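Local coordinates for protein FAD synthetase (Saccharomyces cerevisiae, PDB 2WSI) that catalyses the adenylation of FMN with ATP to make the coenzyme FAD, releasing diphosphate, at residues L207-F221 against I267-F280. Sequence-based numbering, arbitrary orientation.
Sequences LYSNEPICGLYGKGF and INTSPISVVDKERF. With SO4 (sulfate ion), chain B.
N268 lays its side chain against the P212 ring, and the two run alongside each other. Its CG stands anti to the backbone N (chi1 -166°), which lays the amide beside P212, with ND2 turned to N210 O. There ND2 donates to N210 O at 3.1 Å, with the oxygen close to the amide plane of N268. P212 CB packs 3.5 Å from the same N268 ND2. A water joins N210 OD1 to N268 N, so both the backbone and the side chain of N268 are tied to N210. With an alanine here, N210 O would probably be left without its amide donor and a gap would open beside the proline ring.

The backbones then run together through a single bridge between I213 and T269. I213 N donates to N268 O, and I213 O accepts from S270 N at 2.9 Å. S270 OG lies between its own backbone N and carbonyl carbon (chi1 76°). From there S270 OG takes the N-H of G215 N at 2.8 Å. I272 CD1 rests 3.5 Å from G215 C. G215 has no CB; one there would clash with S270 O and I272 CD1.

Further on, L216 comes in perpendicular to F280. L216 CD2 meets the edge of the F280 ring, 3.5 Å from F280 CE2. The F221 ring lies oblique to that of F280, with planes at 51°, and F221 CE2 comes 3.7 Å from F280 CZ. D276 turns its OD2 to T115, and S270 and I272 also touch helix 114-126. Y217 OH donates to a sulfate ion, probably from the crystallisation solution, and is also hydrogen-bonded with K64 N.

The contact is thus one isolated beta bridge between two loops, flanked by a side-chain amide bond and an apolar cluster of L216, F221 and F280. In this PAPS reductase-family protein it ties the loop after helix 199-209 and the short helix 215-218 to the segment leading into helix 274-279. The F221 side chain lies about 11 Å from that of the FAD-binding R300.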
ATOM      1  N   LEU A 207       5.155   9.747  -0.063  1.00  7.59           N
ATOM      2  CA  LEU A 207       5.130  11.196  -0.250  1.00  9.60           C
ATOM      3  C   LEU A 207       5.935  11.598  -1.472  1.00 11.50           C
ATOM      4  O   LEU A 207       5.490  12.433  -2.259  1.00 11.48           O
ATOM      5  CB  LEU A 207       5.682  11.928   0.989  1.00 10.65           C
ATOM      6  CG  LEU A 207       4.750  11.898   2.191  1.00 10.00           C
ATOM      7  CD1 LEU A 207       5.449  12.459   3.463  1.00 12.09           C
ATOM      8  CD2 LEU A 207       3.434  12.648   1.888  1.00 11.40           C
ATOM      9  N   TYR A 208       7.127  11.019  -1.638  1.00 10.53           N
ATOM     10  CA  TYR A 208       7.882  11.257  -2.873  1.00 12.83           C
ATOM     11  C   TYR A 208       7.107  10.932  -4.157  1.00 16.00           C
ATOM     12  O   TYR A 208       7.294  11.615  -5.182  1.00 12.54           O
ATOM     13  CB  TYR A 208       9.189  10.478  -2.911  1.00 12.98           C
ATOM     14  CG  TYR A 208       9.999  10.840  -4.162  1.00 16.02           C
ATOM     15  CD1 TYR A 208      10.701  12.040  -4.220  1.00 23.13           C
ATOM     16  CD2 TYR A 208      10.032  10.001  -5.275  1.00 13.54           C
ATOM     17  CE1 TYR A 208      11.437  12.406  -5.356  1.00 15.76           C
ATOM     18  CE2 TYR A 208      10.772  10.357  -6.441  1.00 16.75           C
ATOM     19  CZ  TYR A 208      11.475  11.566  -6.447  1.00 26.10           C
ATOM     20  OH  TYR A 208      12.216  11.966  -7.529  1.00 24.66           O
ATOM     21  N   SER A 209       6.253   9.909  -4.123  1.00 10.11           N
ATOM     22  CA  SER A 209       5.580   9.455  -5.357  1.00 10.98           C
ATOM     23  C   SER A 209       4.629  10.511  -5.901  1.00 12.93           C
ATOM     24  O   SER A 209       4.288  10.500  -7.098  1.00 11.90           O
ATOM     25  CB  SER A 209       4.779   8.165  -5.148  1.00 12.14           C
ATOM     26  OG  SER A 209       3.605   8.385  -4.373  1.00 10.77           O
ATOM     27  N   ASN A 210       4.157  11.359  -4.989  1.00 14.08           N
ATOM     28  CA  ASN A 210       3.112  12.351  -5.255  1.00 15.23           C
ATOM     29  C   ASN A 210       1.788  11.724  -5.640  1.00 13.10           C
ATOM     30  O   ASN A 210       0.877  12.433  -6.053  1.00 12.28           O
ATOM     31  CB  ASN A 210       3.516  13.350  -6.355  1.00 21.35           C
ATOM     32  CG  ASN A 210       2.762  14.678  -6.233  1.00 25.18           C
ATOM     33  OD1 ASN A 210       2.426  15.115  -5.129  1.00 19.28           O
ATOM     34  ND2 ASN A 210       2.469  15.304  -7.368  1.00 25.44           N
ATOM     35  N   GLU A 211       1.670  10.409  -5.491  1.00 13.85           N
ATOM     36  CA  GLU A 211       0.387   9.724  -5.754  1.00 13.42           C
ATOM     37  C   GLU A 211      -0.654  10.104  -4.694  1.00 13.53           C
ATOM     38  O   GLU A 211      -0.301  10.474  -3.577  1.00 11.66           O
ATOM     39  CB  GLU A 211       0.600   8.203  -5.781  1.00 12.35           C
ATOM     40  CG  GLU A 211       1.322   7.735  -7.047  1.00 10.65           C
ATOM     41  CD  GLU A 211       0.414   7.902  -8.272  1.00 16.65           C
ATOM     42  OE1 GLU A 211      -0.585   7.158  -8.382  1.00 13.20           O
ATOM     43  OE2 GLU A 211       0.676   8.798  -9.096  1.00 12.01           O
ATOM     44  N   PRO A 212      -1.942  10.023  -5.043  1.00 13.74           N
ATOM     45  CA  PRO A 212      -2.952  10.398  -4.054  1.00 13.65           C
ATOM     46  C   PRO A 212      -2.978   9.360  -2.942  1.00 13.31           C
ATOM     47  O   PRO A 212      -2.841   8.190  -3.211  1.00 13.57           O
ATOM     48  CB  PRO A 212      -4.263  10.355  -4.854  1.00 19.22           C
ATOM     49  CG  PRO A 212      -3.991   9.418  -6.023  1.00 18.24           C
ATOM     50  CD  PRO A 212      -2.524   9.458  -6.283  1.00 18.48           C
ATOM     51  N   ILE A 213      -3.155   9.782  -1.710  1.00 13.31           N
ATOM     52  CA  ILE A 213      -3.165   8.845  -0.595  1.00 17.78           C
ATOM     53  C   ILE A 213      -4.447   9.039   0.215  1.00 13.64           C
ATOM     54  O   ILE A 213      -5.050  10.111   0.201  1.00 13.69           O
ATOM     55  CB  ILE A 213      -1.942   9.027   0.324  1.00 22.17           C
ATOM     56  CG1 ILE A 213      -2.041  10.330   1.107  1.00 19.30           C
ATOM     57  CG2 ILE A 213      -0.654   9.005  -0.478  1.00 16.03           C
ATOM     58  CD1 ILE A 213      -0.963  10.444   2.186  1.00 22.74           C
ATOM     59  N   CYS A 214      -4.861   7.994   0.909  1.00  9.16           N
ATOM     60  CA  CYS A 214      -6.141   8.028   1.577  1.00 12.69           C
ATOM     61  C   CYS A 214      -6.216   9.266   2.467  1.00  9.32           C
ATOM     62  O   CYS A 214      -5.320   9.515   3.264  1.00 10.15           O
ATOM     63  CB  CYS A 214      -6.348   6.765   2.420  1.00 10.74           C
ATOM     64  SG  CYS A 214      -8.030   6.765   3.135  1.00 12.29           S
ATOM     65  N   GLY A 215      -7.296  10.030   2.352  1.00  8.55           N
ATOM     66  CA  GLY A 215      -7.395  11.285   3.084  1.00 12.41           C
ATOM     67  C   GLY A 215      -7.405  11.085   4.598  1.00 13.65           C
ATOM     68  O   GLY A 215      -7.073  12.007   5.325  1.00 15.69           O
ATOM     69  N   LEU A 216      -7.767   9.897   5.082  1.00  8.45           N
ATOM     70  CA  LEU A 216      -7.706   9.656   6.527  1.00 11.17           C
ATOM     71  C   LEU A 216      -6.317   9.970   7.110  1.00 13.22           C
ATOM     72  O   LEU A 216      -6.213  10.437   8.253  1.00 13.61           O
ATOM     73  CB  LEU A 216      -8.094   8.215   6.871  1.00 12.35           C
ATOM     74  CG  LEU A 216      -9.485   7.777   6.382  1.00 23.42           C
ATOM     75  CD1 LEU A 216      -9.778   6.366   6.857  1.00 26.91           C
ATOM     76  CD2 LEU A 216     -10.576   8.742   6.854  1.00 20.73           C
ATOM     77  N   TYR A 217      -5.245   9.698   6.358  1.00 11.08           N
ATOM     78  CA  TYR A 217      -3.895   9.985   6.876  1.00 15.28           C
ATOM     79  C   TYR A 217      -3.708  11.495   7.115  1.00 16.02           C
ATOM     80  O   TYR A 217      -3.022  11.918   8.047  1.00 14.28           O
ATOM     81  CB  TYR A 217      -2.805   9.436   5.922  1.00 12.60           C
ATOM     82  CG  TYR A 217      -2.875   7.931   5.804  1.00 11.29           C
ATOM     83  CD1 TYR A 217      -2.739   7.110   6.928  1.00  9.92           C
ATOM     84  CD2 TYR A 217      -3.115   7.319   4.570  1.00 11.34           C
ATOM     85  CE1 TYR A 217      -2.815   5.714   6.809  1.00 12.11           C
ATOM     86  CE2 TYR A 217      -3.215   5.924   4.443  1.00  7.69           C
ATOM     87  CZ  TYR A 217      -3.054   5.132   5.558  1.00 10.09           C
ATOM     88  OH  TYR A 217      -3.183   3.758   5.418  1.00 10.37           O
ATOM     89  N   GLY A 218      -4.318  12.309   6.263  1.00 11.71           N
ATOM     90  CA  GLY A 218      -4.286  13.749   6.455  1.00 17.13           C
ATOM     91  C   GLY A 218      -4.935  14.188   7.770  1.00 19.13           C
ATOM     92  O   GLY A 218      -4.620  15.250   8.283  1.00 23.04           O
ATOM     93  N   LYS A 219      -5.831  13.376   8.314  1.00 17.22           N
ATOM     94  CA  LYS A 219      -6.510  13.706   9.576  1.00 14.35           C
ATOM     95  C   LYS A 219      -5.846  13.110  10.833  1.00 21.30           C
ATOM     96  O   LYS A 219      -6.395  13.193  11.944  1.00 21.34           O
ATOM     97  CB  LYS A 219      -7.961  13.247   9.529  1.00 16.65           C
ATOM     98  CG  LYS A 219      -8.799  13.891   8.411  1.00 21.69           C
ATOM     99  CD  LYS A 219      -8.787  15.426   8.473  1.00 27.67           C
ATOM    100  CE  LYS A 219      -9.694  15.946   9.590  1.00 43.18           C
ATOM    101  NZ  LYS A 219     -10.148  17.360   9.359  1.00 42.67           N
ATOM    102  N   GLY A 220      -4.668  12.510  10.674  1.00 15.47           N
ATOM    103  CA  GLY A 220      -3.957  11.984  11.839  1.00 13.53           C
ATOM    104  C   GLY A 220      -3.986  10.483  12.012  1.00 13.30           C
ATOM    105  O   GLY A 220      -3.374   9.965  12.939  1.00 15.41           O
ATOM    106  N   PHE A 221      -4.690   9.756  11.136  1.00 11.48           N
ATOM    107  CA  PHE A 221      -4.578   8.309  11.168  1.00 16.37           C
ATOM    108  C   PHE A 221      -3.153   7.899  10.801  1.00 14.30           C
ATOM    109  O   PHE A 221      -2.540   8.510   9.919  1.00 11.23           O
ATOM    110  CB  PHE A 221      -5.595   7.653  10.202  1.00  9.09           C
ATOM    111  CG  PHE A 221      -7.025   7.702  10.707  1.00 15.51           C
ATOM    112  CD1 PHE A 221      -7.637   6.564  11.223  1.00 19.24           C
ATOM    113  CD2 PHE A 221      -7.737   8.884  10.695  1.00 14.62           C
ATOM    114  CE1 PHE A 221      -8.941   6.610  11.699  1.00 25.39           C
ATOM    115  CE2 PHE A 221      -9.036   8.926  11.166  1.00 18.26           C
ATOM    116  CZ  PHE A 221      -9.633   7.796  11.670  1.00 20.33           C
ATOM    117  N   ILE A 267       0.171  18.128  -0.387  1.00 26.20           N
ATOM    118  CA  ILE A 267       0.220  16.679  -0.299  1.00 22.16           C
ATOM    119  C   ILE A 267      -1.094  16.188  -0.857  1.00 18.51           C
ATOM    120  O   ILE A 267      -2.154  16.685  -0.512  1.00 18.33           O
ATOM    121  CB  ILE A 267       0.473  16.205   1.124  1.00 23.46           C
ATOM    122  CG1 ILE A 267       1.859  16.681   1.576  1.00 30.81           C
ATOM    123  CG2 ILE A 267       0.422  14.688   1.212  1.00 18.15           C
ATOM    124  CD1 ILE A 267       1.985  16.877   3.060  1.00 28.95           C
ATOM    125  N   ASN A 268      -0.981  15.267  -1.798  1.00 18.96           N
ATOM    126  CA  ASN A 268      -2.095  14.755  -2.547  1.00 20.89           C
ATOM    127  C   ASN A 268      -3.017  13.832  -1.738  1.00 22.07           C
ATOM    128  O   ASN A 268      -3.006  12.633  -1.945  1.00 27.03           O
ATOM    129  CB  ASN A 268      -1.523  13.994  -3.748  1.00 16.57           C
ATOM    130  CG  ASN A 268      -2.566  13.698  -4.789  1.00 25.50           C
ATOM    131  OD1 ASN A 268      -3.716  14.113  -4.655  1.00 23.30           O
ATOM    132  ND2 ASN A 268      -2.176  12.985  -5.841  1.00 24.68           N
ATOM    133  N   THR A 269      -3.824  14.382  -0.830  1.00 17.14           N
ATOM    134  CA  THR A 269      -4.752  13.558  -0.051  1.00 15.45           C
ATOM    135  C   THR A 269      -6.127  13.445  -0.707  1.00 19.05           C
ATOM    136  O   THR A 269      -6.631  14.413  -1.249  1.00 20.19           O
ATOM    137  CB  THR A 269      -4.945  14.103   1.373  1.00 17.12           C
ATOM    138  OG1 THR A 269      -5.158  15.519   1.317  1.00 16.91           O
ATOM    139  CG2 THR A 269      -3.714  13.788   2.229  1.00 22.33           C
ATOM    140  N   SER A 270      -6.737  12.266  -0.620  1.00 12.65           N
ATOM    141  CA  SER A 270      -8.061  12.036  -1.201  1.00 12.45           C
ATOM    142  C   SER A 270      -9.132  12.693  -0.333  1.00 10.42           C
ATOM    143  O   SER A 270      -8.915  12.934   0.848  1.00 12.54           O
ATOM    144  CB  SER A 270      -8.341  10.530  -1.359  1.00 13.18           C
ATOM    145  OG  SER A 270      -8.666   9.906  -0.101  1.00 11.85           O
ATOM    146  N   PRO A 271     -10.305  12.955  -0.920  1.00 17.46           N
ATOM    147  CA  PRO A 271     -11.401  13.648  -0.214  1.00 17.19           C
ATOM    148  C   PRO A 271     -12.029  12.829   0.927  1.00 15.56           C
ATOM    149  O   PRO A 271     -12.241  11.635   0.787  1.00 16.82           O
ATOM    150  CB  PRO A 271     -12.452  13.897  -1.324  1.00 18.34           C
ATOM    151  CG  PRO A 271     -11.757  13.712  -2.615  1.00 21.12           C
ATOM    152  CD  PRO A 271     -10.501  12.896  -2.385  1.00 14.38           C
ATOM    153  N   ILE A 272     -12.323  13.478   2.044  1.00 15.43           N
ATOM    154  CA  ILE A 272     -13.026  12.847   3.157  1.00 16.24           C
ATOM    155  C   ILE A 272     -14.521  12.842   2.882  1.00 20.69           C
ATOM    156  O   ILE A 272     -15.084  13.864   2.515  1.00 22.37           O
ATOM    157  CB  ILE A 272     -12.858  13.647   4.468  1.00 20.09           C
ATOM    158  CG1 ILE A 272     -11.388  13.970   4.737  1.00 28.15           C
ATOM    159  CG2 ILE A 272     -13.442  12.858   5.644  1.00 25.64           C
ATOM    160  CD1 ILE A 272     -10.495  12.773   4.682  1.00 21.28           C
ATOM    161  N   SER A 273     -15.167  11.705   3.068  1.00 14.06           N
ATOM    162  CA  SER A 273     -16.597  11.609   2.777  1.00 21.96           C
ATOM    163  C   SER A 273     -17.331  12.448   3.825  1.00 26.97           C
ATOM    164  O   SER A 273     -16.830  12.603   4.950  1.00 20.39           O
ATOM    165  CB  SER A 273     -17.048  10.153   2.835  1.00 27.22           C
ATOM    166  OG  SER A 273     -18.461  10.055   2.760  1.00 43.75           O
ATOM    167  N   VAL A 274     -18.493  13.001   3.478  1.00 25.94           N
ATOM    168  CA  VAL A 274     -19.190  13.859   4.441  1.00 21.37           C
ATOM    169  C   VAL A 274     -19.468  13.061   5.702  1.00 26.22           C
ATOM    170  O   VAL A 274     -19.199  13.547   6.802  1.00 28.48           O
ATOM    171  CB  VAL A 274     -20.480  14.556   3.888  1.00 29.51           C
ATOM    172  CG1 VAL A 274     -20.131  15.449   2.705  1.00 38.33           C
ATOM    173  CG2 VAL A 274     -21.537  13.558   3.483  1.00 41.37           C
ATOM    174  N   VAL A 275     -19.939  11.824   5.565  1.00 20.90           N
ATOM    175  CA  VAL A 275     -20.205  11.031   6.766  1.00 23.89           C
ATOM    176  C   VAL A 275     -18.963  10.971   7.663  1.00 27.40           C
ATOM    177  O   VAL A 275     -19.054  11.109   8.887  1.00 22.20           O
ATOM    178  CB  VAL A 275     -20.752   9.609   6.448  1.00 22.21           C
ATOM    179  CG1 VAL A 275     -19.734   8.775   5.735  1.00 32.04           C
ATOM    180  CG2 VAL A 275     -21.163   8.905   7.725  1.00 32.57           C
ATOM    181  N   ASP A 276     -17.783  10.790   7.072  1.00 23.50           N
ATOM    182  CA  ASP A 276     -16.583  10.713   7.906  1.00 24.01           C
ATOM    183  C   ASP A 276     -16.232  12.061   8.514  1.00 25.97           C
ATOM    184  O   ASP A 276     -15.677  12.132   9.614  1.00 20.86           O
ATOM    185  CB  ASP A 276     -15.399  10.152   7.113  1.00 17.84           C
ATOM    186  CG  ASP A 276     -15.504   8.680   6.926  1.00 24.34           C
ATOM    187  OD1 ASP A 276     -16.160   8.026   7.772  1.00 19.65           O
ATOM    188  OD2 ASP A 276     -14.933   8.159   5.951  1.00 19.50           O
ATOM    189  N   LYS A 277     -16.538  13.131   7.794  1.00 22.94           N
ATOM    190  CA  LYS A 277     -16.309  14.474   8.315  1.00 32.45           C
ATOM    191  C   LYS A 277     -17.133  14.709   9.598  1.00 28.21           C
ATOM    192  O   LYS A 277     -16.659  15.359  10.538  1.00 27.66           O
ATOM    193  CB  LYS A 277     -16.647  15.525   7.255  1.00 34.79           C
ATOM    194  CG  LYS A 277     -15.641  15.626   6.107  1.00 37.94           C
ATOM    195  CD  LYS A 277     -15.917  16.876   5.254  1.00 37.42           C
ATOM    196  CE  LYS A 277     -15.153  16.861   3.922  1.00 41.40           C
ATOM    197  NZ  LYS A 277     -15.787  17.766   2.915  1.00 48.32           N
ATOM    198  N   GLU A 278     -18.353  14.173   9.631  1.00 27.40           N
ATOM    199  CA  GLU A 278     -19.212  14.267  10.820  1.00 32.88           C
ATOM    200  C   GLU A 278     -18.557  13.501  11.949  1.00 38.93           C
ATOM    201  O   GLU A 278     -18.358  14.016  13.050  1.00 34.48           O
ATOM    202  CB  GLU A 278     -20.597  13.673  10.533  1.00 27.31           C
ATOM    203  CG  GLU A 278     -21.336  13.113  11.777  1.00 44.16           C
ATOM    204  CD  GLU A 278     -20.937  11.664  12.166  1.00 51.59           C
ATOM    205  OE1 GLU A 278     -20.885  10.766  11.280  1.00 44.11           O
ATOM    206  OE2 GLU A 278     -20.703  11.417  13.377  1.00 44.43           O
ATOM    207  N   ARG A 279     -18.209  12.261  11.633  1.00 30.82           N
ATOM    208  CA  ARG A 279     -17.627  11.316  12.571  1.00 33.70           C
ATOM    209  C   ARG A 279     -16.342  11.864  13.183  1.00 33.52           C
ATOM    210  O   ARG A 279     -16.016  11.570  14.337  1.00 37.49           O
ATOM    211  CB  ARG A 279     -17.387  10.012  11.810  1.00 32.68           C
ATOM    212  CG  ARG A 279     -16.563   8.955  12.479  1.00 38.68           C
ATOM    213  CD  ARG A 279     -16.438   7.744  11.535  1.00 33.33           C
ATOM    214  NE  ARG A 279     -17.602   6.862  11.597  1.00 42.03           N
ATOM    215  CZ  ARG A 279     -18.409   6.557  10.580  1.00 44.98           C
ATOM    216  NH1 ARG A 279     -18.205   7.040   9.353  1.00 29.51           N
ATOM    217  NH2 ARG A 279     -19.426   5.734  10.794  1.00 39.10           N
ATOM    218  N   PHE A 280     -15.633  12.696  12.429  1.00 27.20           N
ATOM    219  CA  PHE A 280     -14.363  13.251  12.890  1.00 29.01           C
ATOM    220  C   PHE A 280     -14.487  14.660  13.463  1.00 33.98           C
ATOM    221  O   PHE A 280     -13.478  15.244  13.866  1.00 35.62           O
ATOM    222  CB  PHE A 280     -13.350  13.301  11.746  1.00 32.41           C
ATOM    223  CG  PHE A 280     -13.059  11.967  11.119  1.00 30.76           C
ATOM    224  CD1 PHE A 280     -13.199  10.794  11.837  1.00 32.31           C
ATOM    225  CD2 PHE A 280     -12.593  11.902   9.812  1.00 34.82           C
ATOM    226  CE1 PHE A 280     -12.912   9.567  11.248  1.00 33.11           C
ATOM    227  CE2 PHE A 280     -12.306  10.697   9.219  1.00 20.05           C
ATOM    228  CZ  PHE A 280     -12.465   9.521   9.941  1.00 33.88           C
TER
HETATM  229  S   SO4 B1305      -2.397   0.877   7.153  1.00 22.60           S
HETATM  230  O1  SO4 B1305      -3.173   0.029   8.039  1.00 30.40           O
HETATM  231  O2  SO4 B1305      -2.810   0.596   5.782  1.00 37.29           O
HETATM  232  O3  SO4 B1305      -2.680   2.274   7.482  1.00 22.01           O
HETATM  233  O4  SO4 B1305      -0.984   0.528   7.240  1.00 24.98           O
HETATM  234  O   HOH W   1       1.550  14.095  -2.299  1.00 16.27           O